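Local coordinates for protein methylxanthine N3-demethylase NdmB (Pseudomonas putida, PDB 6ICL) that catalyses the N3-demethylation of theobromine and related methylxanthines as a Rieske non-heme iron oxygenase in bacterial caffeine degradation, at residues Lys65-Arg70 with Ala78-Ala83. Numbering follows the deposited sequence.
Sequences KLVLAR and AADRCA. With FES (Fe2/s2 (inorganic) cluster), chain B.
Asp80 OD2 is joined to Leu66 O by a bridging water, 2.7 Å from OD2, and is gripped further by Ser90 OG and Gln88 NE2, a worked example of how a Rieske domain ties a beta hairpin to its cluster loop. Strands 64-71 and 74-79 form that antiparallel hairpin. Ala78 and Val67 close a hydrogen-bonded pair, Val67 N reaching Ala78 O at 2.7 Å and Ala78 N returning to Val67 O at 2.9 Å. Where the second strand ends, Asp80 N still binds Lys65 O (3.0 Å). Asp80 then centres an inverse gamma turn that leads the chain toward Cys82. The carboxylate runs alongside Val67, OD1 standing 3.7 Å from Val67 CB, because chi1 of -165° swings CG away from the backbone N of Asp80. Were the carboxylate traded for an alanine's methyl, Ser90 OG and Gln88 NE2 would probably lose their shared acceptor and the water its link from Leu66 O to the turn. Val67 CG1 packs against Ala78 CB at 4.0 Å. Trp322 of a second subunit receives Lys65 in a cation-pi contact and donates NE1 to Asp80 O. Two residues beyond Asp80, Cys82 SG binds the cluster iron FE2 at 2.4 Å, alongside Cys105 SG.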
loop_
_atom_site.group_PDB
_atom_site.type_symbol
_atom_site.label_atom_id
_atom_site.label_comp_id
_atom_site.label_asym_id
_atom_site.label_seq_id
_atom_site.Cartn_x
_atom_site.Cartn_y
_atom_site.Cartn_z
ATOM N N LYS A 65 8.048 17.832 23.409
ATOM C CA LYS A 65 8.892 16.734 22.972
ATOM C C LYS A 65 9.984 16.512 24.014
ATOM O O LYS A 65 10.780 17.414 24.292
ATOM C CB LYS A 65 9.476 17.046 21.592
ATOM C CG LYS A 65 8.399 17.558 20.614
ATOM C CD LYS A 65 8.680 17.225 19.146
ATOM C CE LYS A 65 10.056 17.643 18.666
ATOM N NZ LYS A 65 10.100 17.700 17.166
ATOM N N LEU A 66 10.010 15.318 24.583
ATOM C CA LEU A 66 10.922 14.934 25.654
ATOM C C LEU A 66 11.796 13.796 25.165
ATOM O O LEU A 66 11.371 12.993 24.330
ATOM C CB LEU A 66 10.164 14.434 26.918
ATOM C CG LEU A 66 9.034 15.310 27.510
ATOM C CD1 LEU A 66 8.453 14.652 28.762
ATOM C CD2 LEU A 66 9.526 16.698 27.832
ATOM N N VAL A 67 12.998 13.696 25.728
ATOM C CA VAL A 67 13.855 12.532 25.529
ATOM C C VAL A 67 13.982 11.800 26.858
ATOM O O VAL A 67 14.147 12.430 27.911
ATOM C CB VAL A 67 15.235 12.926 24.961
ATOM C CG1 VAL A 67 15.900 14.019 25.824
ATOM C CG2 VAL A 67 16.131 11.694 24.830
ATOM N N LEU A 68 13.841 10.481 26.816
ATOM C CA LEU A 68 14.105 9.604 27.942
ATOM C C LEU A 68 15.414 8.872 27.688
ATOM O O LEU A 68 15.662 8.394 26.575
ATOM C CB LEU A 68 12.976 8.582 28.128
ATOM C CG LEU A 68 11.553 9.151 28.277
ATOM C CD1 LEU A 68 10.538 8.037 28.441
ATOM C CD2 LEU A 68 11.464 10.136 29.460
ATOM N N ALA A 69 16.256 8.784 28.711
ATOM C CA ALA A 69 17.452 7.964 28.614
ATOM C C ALA A 69 17.802 7.456 30.000
ATOM O O ALA A 69 17.549 8.129 31.009
ATOM C CB ALA A 69 18.635 8.741 28.036
ATOM N N ARG A 70 18.382 6.267 30.046
ATOM C CA ARG A 70 18.799 5.682 31.312
ATOM C C ARG A 70 20.281 5.965 31.468
ATOM O O ARG A 70 21.098 5.460 30.693
ATOM C CB ARG A 70 18.514 4.185 31.382
ATOM C CG ARG A 70 18.975 3.589 32.711
ATOM C CD ARG A 70 18.024 2.527 33.184
ATOM N NE ARG A 70 17.784 1.556 32.130
ATOM C CZ ARG A 70 16.828 0.644 32.165
ATOM N NH1 ARG A 70 16.015 0.570 33.208
ATOM N NH2 ARG A 70 16.693 -0.199 31.156
ATOM N N ALA A 78 14.244 14.769 29.619
ATOM C CA ALA A 78 14.730 16.105 29.327
ATOM C C ALA A 78 14.063 16.599 28.057
ATOM O O ALA A 78 13.406 15.836 27.347
ATOM C CB ALA A 78 16.255 16.127 29.177
ATOM N N ALA A 79 14.262 17.884 27.762
ATOM C CA ALA A 79 13.760 18.454 26.523
ATOM C C ALA A 79 14.496 17.835 25.340
ATOM O O ALA A 79 15.734 17.761 25.335
ATOM C CB ALA A 79 13.936 19.970 26.521
ATOM N N ASP A 80 13.736 17.391 24.338
ATOM C CA ASP A 80 14.302 16.680 23.188
ATOM C C ASP A 80 14.853 17.666 22.157
ATOM O O ASP A 80 14.434 17.724 20.991
ATOM C CB ASP A 80 13.255 15.769 22.562
ATOM C CG ASP A 80 13.874 14.751 21.600
ATOM O OD1 ASP A 80 15.129 14.593 21.605
ATOM O OD2 ASP A 80 13.092 14.111 20.848
ATOM N N ARG A 81 15.819 18.459 22.605
ATOM C CA ARG A 81 16.269 19.569 21.783
ATOM C C ARG A 81 17.636 20.002 22.285
ATOM O O ARG A 81 17.740 20.584 23.370
ATOM C CB ARG A 81 15.269 20.710 21.832
ATOM C CG ARG A 81 15.641 21.875 20.927
ATOM C CD ARG A 81 14.539 22.925 20.883
ATOM N NE ARG A 81 14.915 24.050 20.026
ATOM C CZ ARG A 81 15.416 25.188 20.485
ATOM N NH1 ARG A 81 15.580 25.355 21.793
ATOM N NH2 ARG A 81 15.754 26.157 19.645
ATOM N N CYS A 82 18.678 19.702 21.508
ATOM C CA CYS A 82 20.023 20.081 21.906
ATOM C C CYS A 82 20.150 21.597 21.924
ATOM O O CYS A 82 19.597 22.292 21.071
ATOM C CB CYS A 82 21.044 19.474 20.952
ATOM S SG CYS A 82 22.749 19.841 21.404
ATOM N N ALA A 83 20.879 22.117 22.917
ATOM C CA ALA A 83 21.042 23.566 23.034
ATOM C C ALA A 83 21.949 24.137 21.957
ATOM O O ALA A 83 21.879 25.340 21.676
ATOM C CB ALA A 83 21.603 23.932 24.419
HETATM FE FE1 FES B . 25.266 20.366 17.739
HETATM FE FE2 FES B . 23.615 18.908 19.395
HETATM S S1 FES B . 23.018 20.129 17.659
HETATM S S2 FES B . 25.810 19.043 19.379
HETATM O O HOH W 1 10.528 13.716 21.616
#